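Local coordinates for protein amorpha-4,11-diene synthase (Artemisia annua, PDB 4GAX) that probably cyclises farnesyl diphosphate to a sesquiterpene with release of diphosphate, the deposited form being an engineered mutant, at residues 153-167 with 180-192. Numbering follows the deposited sequence.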
loop_
_atom_site.group_PDB
_atom_site.type_symbol
_atom_site.label_atom_id
_atom_site.label_comp_id
_atom_site.label_asym_id
_atom_site.label_seq_id
_atom_site.Cartn_x
_atom_site.Cartn_y
_atom_site.Cartn_z
ATOM N N LEU A 153 13.286 29.490 -7.564
ATOM C CA LEU A 153 12.531 28.291 -7.214
ATOM C C LEU A 153 11.249 28.645 -6.485
ATOM O O LEU A 153 10.189 28.097 -6.788
ATOM C CB LEU A 153 13.359 27.366 -6.319
ATOM C CG LEU A 153 14.496 26.603 -6.994
ATOM C CD1 LEU A 153 15.161 25.657 -6.000
ATOM C CD2 LEU A 153 13.961 25.849 -8.204
ATOM N N LYS A 154 11.361 29.552 -5.515
ATOM C CA LYS A 154 10.244 29.911 -4.647
ATOM C C LYS A 154 9.180 30.665 -5.428
ATOM O O LYS A 154 8.011 30.683 -5.049
ATOM C CB LYS A 154 10.727 30.773 -3.482
ATOM C CG LYS A 154 12.238 30.820 -3.326
ATOM C CD LYS A 154 12.660 32.112 -2.635
ATOM C CE LYS A 154 13.583 31.840 -1.455
ATOM N NZ LYS A 154 13.313 32.780 -0.332
ATOM N N ASN A 155 9.593 31.294 -6.522
ATOM C CA ASN A 155 8.659 32.048 -7.341
ATOM C C ASN A 155 8.105 31.198 -8.473
ATOM O O ASN A 155 7.843 31.687 -9.574
ATOM C CB ASN A 155 9.303 33.335 -7.850
ATOM C CG ASN A 155 9.691 34.264 -6.720
ATOM O OD1 ASN A 155 8.829 34.845 -6.057
ATOM N ND2 ASN A 155 10.992 34.401 -6.481
ATOM N N HIS A 156 7.938 29.912 -8.184
ATOM C CA HIS A 156 7.304 28.988 -9.109
ATOM C C HIS A 156 6.702 27.804 -8.362
ATOM O O HIS A 156 7.388 26.813 -8.088
ATOM C CB HIS A 156 8.295 28.482 -10.151
ATOM C CG HIS A 156 7.701 27.485 -11.095
ATOM N ND1 HIS A 156 8.389 26.379 -11.545
ATOM C CD2 HIS A 156 6.471 27.418 -11.659
ATOM C CE1 HIS A 156 7.613 25.678 -12.351
ATOM N NE2 HIS A 156 6.443 26.284 -12.437
ATOM N N VAL A 157 5.413 27.904 -8.058
ATOM C CA VAL A 157 4.741 26.909 -7.231
ATOM C C VAL A 157 4.854 25.491 -7.777
ATOM O O VAL A 157 5.187 24.562 -7.034
ATOM C CB VAL A 157 3.253 27.244 -7.038
ATOM C CG1 VAL A 157 2.613 26.261 -6.064
ATOM C CG2 VAL A 157 3.098 28.668 -6.538
ATOM N N GLU A 158 4.581 25.313 -9.068
ATOM C CA GLU A 158 4.597 23.965 -9.636
ATOM C C GLU A 158 5.971 23.300 -9.495
ATOM O O GLU A 158 6.064 22.104 -9.226
ATOM C CB GLU A 158 4.158 23.968 -11.102
ATOM C CG GLU A 158 3.699 22.594 -11.574
ATOM C CD GLU A 158 3.566 22.495 -13.084
ATOM O OE1 GLU A 158 3.743 23.527 -13.771
ATOM O OE2 GLU A 158 3.289 21.381 -13.582
ATOM N N GLY A 159 7.033 24.081 -9.669
ATOM C CA GLY A 159 8.379 23.569 -9.526
ATOM C C GLY A 159 8.686 23.237 -8.081
ATOM O O GLY A 159 9.358 22.239 -7.802
ATOM N N LEU A 160 8.214 24.083 -7.164
ATOM C CA LEU A 160 8.463 23.887 -5.737
ATOM C C LEU A 160 7.799 22.605 -5.293
ATOM O O LEU A 160 8.377 21.809 -4.550
ATOM C CB LEU A 160 7.882 25.034 -4.916
ATOM C CG LEU A 160 8.810 26.164 -4.509
ATOM C CD1 LEU A 160 8.056 27.170 -3.636
ATOM C CD2 LEU A 160 10.007 25.594 -3.786
ATOM N N LEU A 161 6.562 22.426 -5.742
ATOM C CA LEU A 161 5.815 21.212 -5.457
ATOM C C LEU A 161 6.472 19.971 -6.034
ATOM O O LEU A 161 6.496 18.930 -5.376
ATOM C CB LEU A 161 4.384 21.328 -5.987
ATOM C CG LEU A 161 3.297 21.688 -4.985
ATOM C CD1 LEU A 161 1.968 21.783 -5.727
ATOM C CD2 LEU A 161 3.239 20.629 -3.879
ATOM N N GLU A 162 6.984 20.057 -7.264
ATOM C CA GLU A 162 7.654 18.900 -7.861
ATOM C C GLU A 162 8.886 18.514 -7.049
ATOM O O GLU A 162 9.212 17.326 -6.908
ATOM C CB GLU A 162 8.061 19.162 -9.324
ATOM C CG GLU A 162 6.904 19.208 -10.314
ATOM C CD GLU A 162 7.368 19.436 -11.759
ATOM O OE1 GLU A 162 8.550 19.806 -11.969
ATOM O OE2 GLU A 162 6.551 19.234 -12.688
ATOM N N LEU A 163 9.581 19.517 -6.524
ATOM C CA LEU A 163 10.784 19.258 -5.737
ATOM C C LEU A 163 10.416 18.615 -4.405
ATOM O O LEU A 163 11.058 17.651 -3.961
ATOM C CB LEU A 163 11.555 20.567 -5.506
ATOM C CG LEU A 163 12.734 20.490 -4.534
ATOM C CD1 LEU A 163 13.817 19.509 -5.015
ATOM C CD2 LEU A 163 13.322 21.897 -4.356
ATOM N N TYR A 164 9.373 19.142 -3.775
ATOM C CA TYR A 164 8.879 18.574 -2.531
ATOM C C TYR A 164 8.542 17.086 -2.732
ATOM O O TYR A 164 8.972 16.225 -1.957
ATOM C CB TYR A 164 7.667 19.357 -2.035
ATOM C CG TYR A 164 6.909 18.663 -0.922
ATOM C CD1 TYR A 164 7.311 18.781 0.407
ATOM C CD2 TYR A 164 5.784 17.889 -1.202
ATOM C CE1 TYR A 164 6.596 18.119 1.443
ATOM C CE2 TYR A 164 5.073 17.231 -0.183
ATOM C CZ TYR A 164 5.482 17.349 1.128
ATOM O OH TYR A 164 4.766 16.692 2.118
ATOM N N GLU A 165 7.801 16.783 -3.789
ATOM C CA GLU A 165 7.412 15.396 -4.030
ATOM C C GLU A 165 8.628 14.504 -4.249
ATOM O O GLU A 165 8.647 13.357 -3.775
ATOM C CB GLU A 165 6.423 15.269 -5.203
ATOM C CG GLU A 165 5.118 16.047 -5.028
ATOM C CD GLU A 165 4.213 15.470 -3.934
ATOM O OE1 GLU A 165 4.645 14.540 -3.208
ATOM O OE2 GLU A 165 3.056 15.942 -3.799
ATOM N N ALA A 166 9.642 15.020 -4.943
ATOM C CA ALA A 166 10.881 14.249 -5.146
ATOM C C ALA A 166 11.570 13.846 -3.825
ATOM O O ALA A 166 12.171 12.752 -3.722
ATOM C CB ALA A 166 11.846 15.023 -6.021
ATOM N N THR A 167 11.480 14.716 -2.816
ATOM C CA THR A 167 12.159 14.463 -1.532
ATOM C C THR A 167 11.636 13.193 -0.879
ATOM O O THR A 167 12.354 12.536 -0.137
ATOM C CB THR A 167 12.018 15.634 -0.521
ATOM O OG1 THR A 167 10.648 15.735 -0.089
ATOM C CG2 THR A 167 12.456 16.962 -1.156
ATOM N N ALA A 180 16.202 20.073 0.770
ATOM C CA ALA A 180 15.101 20.476 -0.110
ATOM C C ALA A 180 13.755 20.300 0.574
ATOM O O ALA A 180 12.805 21.045 0.306
ATOM C CB ALA A 180 15.145 19.701 -1.431
ATOM N N LEU A 181 13.664 19.313 1.466
ATOM C CA LEU A 181 12.402 19.054 2.155
ATOM C C LEU A 181 12.092 20.208 3.106
ATOM O O LEU A 181 10.968 20.721 3.143
ATOM C CB LEU A 181 12.451 17.722 2.916
ATOM C CG LEU A 181 11.189 17.414 3.747
ATOM C CD1 LEU A 181 9.913 17.527 2.891
ATOM C CD2 LEU A 181 11.260 16.030 4.402
ATOM N N VAL A 182 13.099 20.641 3.856
ATOM C CA VAL A 182 12.932 21.767 4.773
ATOM C C VAL A 182 12.568 23.048 4.015
ATOM O O VAL A 182 11.660 23.782 4.416
ATOM C CB VAL A 182 14.210 21.986 5.619
ATOM C CG1 VAL A 182 14.125 23.294 6.413
ATOM C CG2 VAL A 182 14.423 20.805 6.554
ATOM N N PHE A 183 13.266 23.294 2.910
ATOM C CA PHE A 183 13.064 24.488 2.083
ATOM C C PHE A 183 11.639 24.521 1.489
ATOM O O PHE A 183 10.880 25.470 1.693
ATOM C CB PHE A 183 14.143 24.510 0.982
ATOM C CG PHE A 183 13.999 25.635 -0.017
ATOM C CD1 PHE A 183 14.451 26.913 0.285
ATOM C CD2 PHE A 183 13.451 25.397 -1.268
ATOM C CE1 PHE A 183 14.324 27.944 -0.635
ATOM C CE2 PHE A 183 13.322 26.425 -2.199
ATOM C CZ PHE A 183 13.760 27.693 -1.881
ATOM N N THR A 184 11.263 23.463 0.787
ATOM C CA THR A 184 9.951 23.425 0.149
ATOM C C THR A 184 8.813 23.466 1.157
ATOM O O THR A 184 7.823 24.172 0.944
ATOM C CB THR A 184 9.795 22.201 -0.757
ATOM O OG1 THR A 184 10.006 21.020 0.018
ATOM C CG2 THR A 184 10.835 22.245 -1.893
ATOM N N GLN A 185 8.952 22.722 2.254
ATOM C CA GLN A 185 7.929 22.721 3.315
ATOM C C GLN A 185 7.654 24.114 3.834
ATOM O O GLN A 185 6.492 24.504 4.011
ATOM C CB GLN A 185 8.356 21.841 4.494
ATOM C CG GLN A 185 7.779 20.436 4.486
ATOM C CD GLN A 185 8.232 19.628 5.690
ATOM O OE1 GLN A 185 9.070 20.083 6.475
ATOM N NE2 GLN A 185 7.684 18.422 5.843
ATOM N N SER A 186 8.720 24.872 4.086
ATOM C CA SER A 186 8.550 26.202 4.665
ATOM C C SER A 186 7.949 27.150 3.648
ATOM O O SER A 186 7.060 27.930 3.971
ATOM C CB SER A 186 9.873 26.770 5.201
ATOM O OG SER A 186 10.783 27.050 4.152
ATOM N N HIS A 187 8.425 27.079 2.411
ATOM C CA HIS A 187 7.894 27.977 1.390
ATOM C C HIS A 187 6.488 27.593 0.935
ATOM O O HIS A 187 5.632 28.465 0.793
ATOM C CB HIS A 187 8.871 28.114 0.224
ATOM C CG HIS A 187 10.055 28.965 0.562
ATOM N ND1 HIS A 187 11.216 28.449 1.106
ATOM C CD2 HIS A 187 10.234 30.306 0.499
ATOM C CE1 HIS A 187 12.066 29.435 1.330
ATOM N NE2 HIS A 187 11.501 30.569 0.967
ATOM N N LEU A 188 6.250 26.298 0.731
ATOM C CA LEU A 188 4.922 25.826 0.336
ATOM C C LEU A 188 3.845 26.140 1.376
ATOM O O LEU A 188 2.727 26.532 1.015
ATOM C CB LEU A 188 4.952 24.335 -0.027
ATOM C CG LEU A 188 5.651 23.983 -1.354
ATOM C CD1 LEU A 188 5.856 22.477 -1.491
ATOM C CD2 LEU A 188 4.874 24.525 -2.562
ATOM N N SER A 189 4.181 25.993 2.663
ATOM C CA SER A 189 3.256 26.322 3.748
ATOM C C SER A 189 2.750 27.756 3.648
ATOM O O SER A 189 1.541 28.020 3.779
ATOM C CB SER A 189 3.931 26.152 5.109
ATOM O OG SER A 189 4.078 24.786 5.431
ATOM N N ILE A 190 3.689 28.673 3.430
ATOM C CA ILE A 190 3.388 30.099 3.337
ATOM C C ILE A 190 2.573 30.388 2.078
ATOM O O ILE A 190 1.589 31.118 2.125
ATOM C CB ILE A 190 4.674 30.943 3.251
ATOM C CG1 ILE A 190 5.477 30.841 4.545
ATOM C CG2 ILE A 190 4.345 32.406 2.975
ATOM C CD1 ILE A 190 6.829 31.537 4.454
ATOM N N ILE A 191 2.992 29.820 0.952
ATOM C CA ILE A 191 2.310 30.082 -0.308
ATOM C C ILE A 191 0.856 29.602 -0.234
ATOM O O ILE A 191 -0.060 30.302 -0.656
ATOM C CB ILE A 191 3.053 29.435 -1.501
ATOM C CG1 ILE A 191 4.430 30.081 -1.665
ATOM C CG2 ILE A 191 2.267 29.609 -2.781
ATOM C CD1 ILE A 191 5.340 29.330 -2.636
ATOM N N ALA A 192 0.639 28.425 0.337
ATOM C CA ALA A 192 -0.706 27.878 0.431
ATOM C C ALA A 192 -1.612 28.817 1.229
ATOM O O ALA A 192 -2.770 29.002 0.883
ATOM C CB ALA A 192 -0.691 26.473 1.041
#
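Lys154 lays CG over one face of the His187 ring, toward the rim, and its bent chain brings NZ to NE2 of His187 in a 3.1 Å hydrogen bond. The amine stands 31° out of the ring plane, and this lysine is poorly ordered. Helices 157-167 and 175-194 form a helical hairpin in the alpha-helical N-terminal domain of the terpene synthase. ND1 of His187 bonds to Phe183 O and also lies off-centre over one face of the Phe183 ring. Leu153 CB meets that ring at its edge, and Phe149 stacks with it. Thr184 OG1 sits at the edge of the Tyr164 ring, 3.5 Å from Tyr164 CD1.

The helix axes run roughly antiparallel, at 137°, and approach to 8.9 Å. Two side chains of 157-167 pack as knobs into holes of 180-192. Leu160 enters the hole made by Phe183, Thr184, His187 and Leu188, and its CD1 reaches Ile191 CD1 at 3.6 Å. Tyr164 sits among Leu181, Thr184, Gln185 and Leu188, with its CB 3.6 Å from Leu188 CD1. Its hydroxyl bonds to Ala209 O on helix 200-211.

Replacing His187 by an alanine removes both ring nitrogens, which would probably leave the Lys154 amine without its NE2 partner, take one donor from Phe183 O and open a gap beside Phe183.

Thr184 OG1 lies between its backbone N and carbonyl carbon (chi1 58°). There it bonds to Ala180 O at 2.8 Å, while Thr184 CG2 rests 3.5 Å from Leu163 CD2.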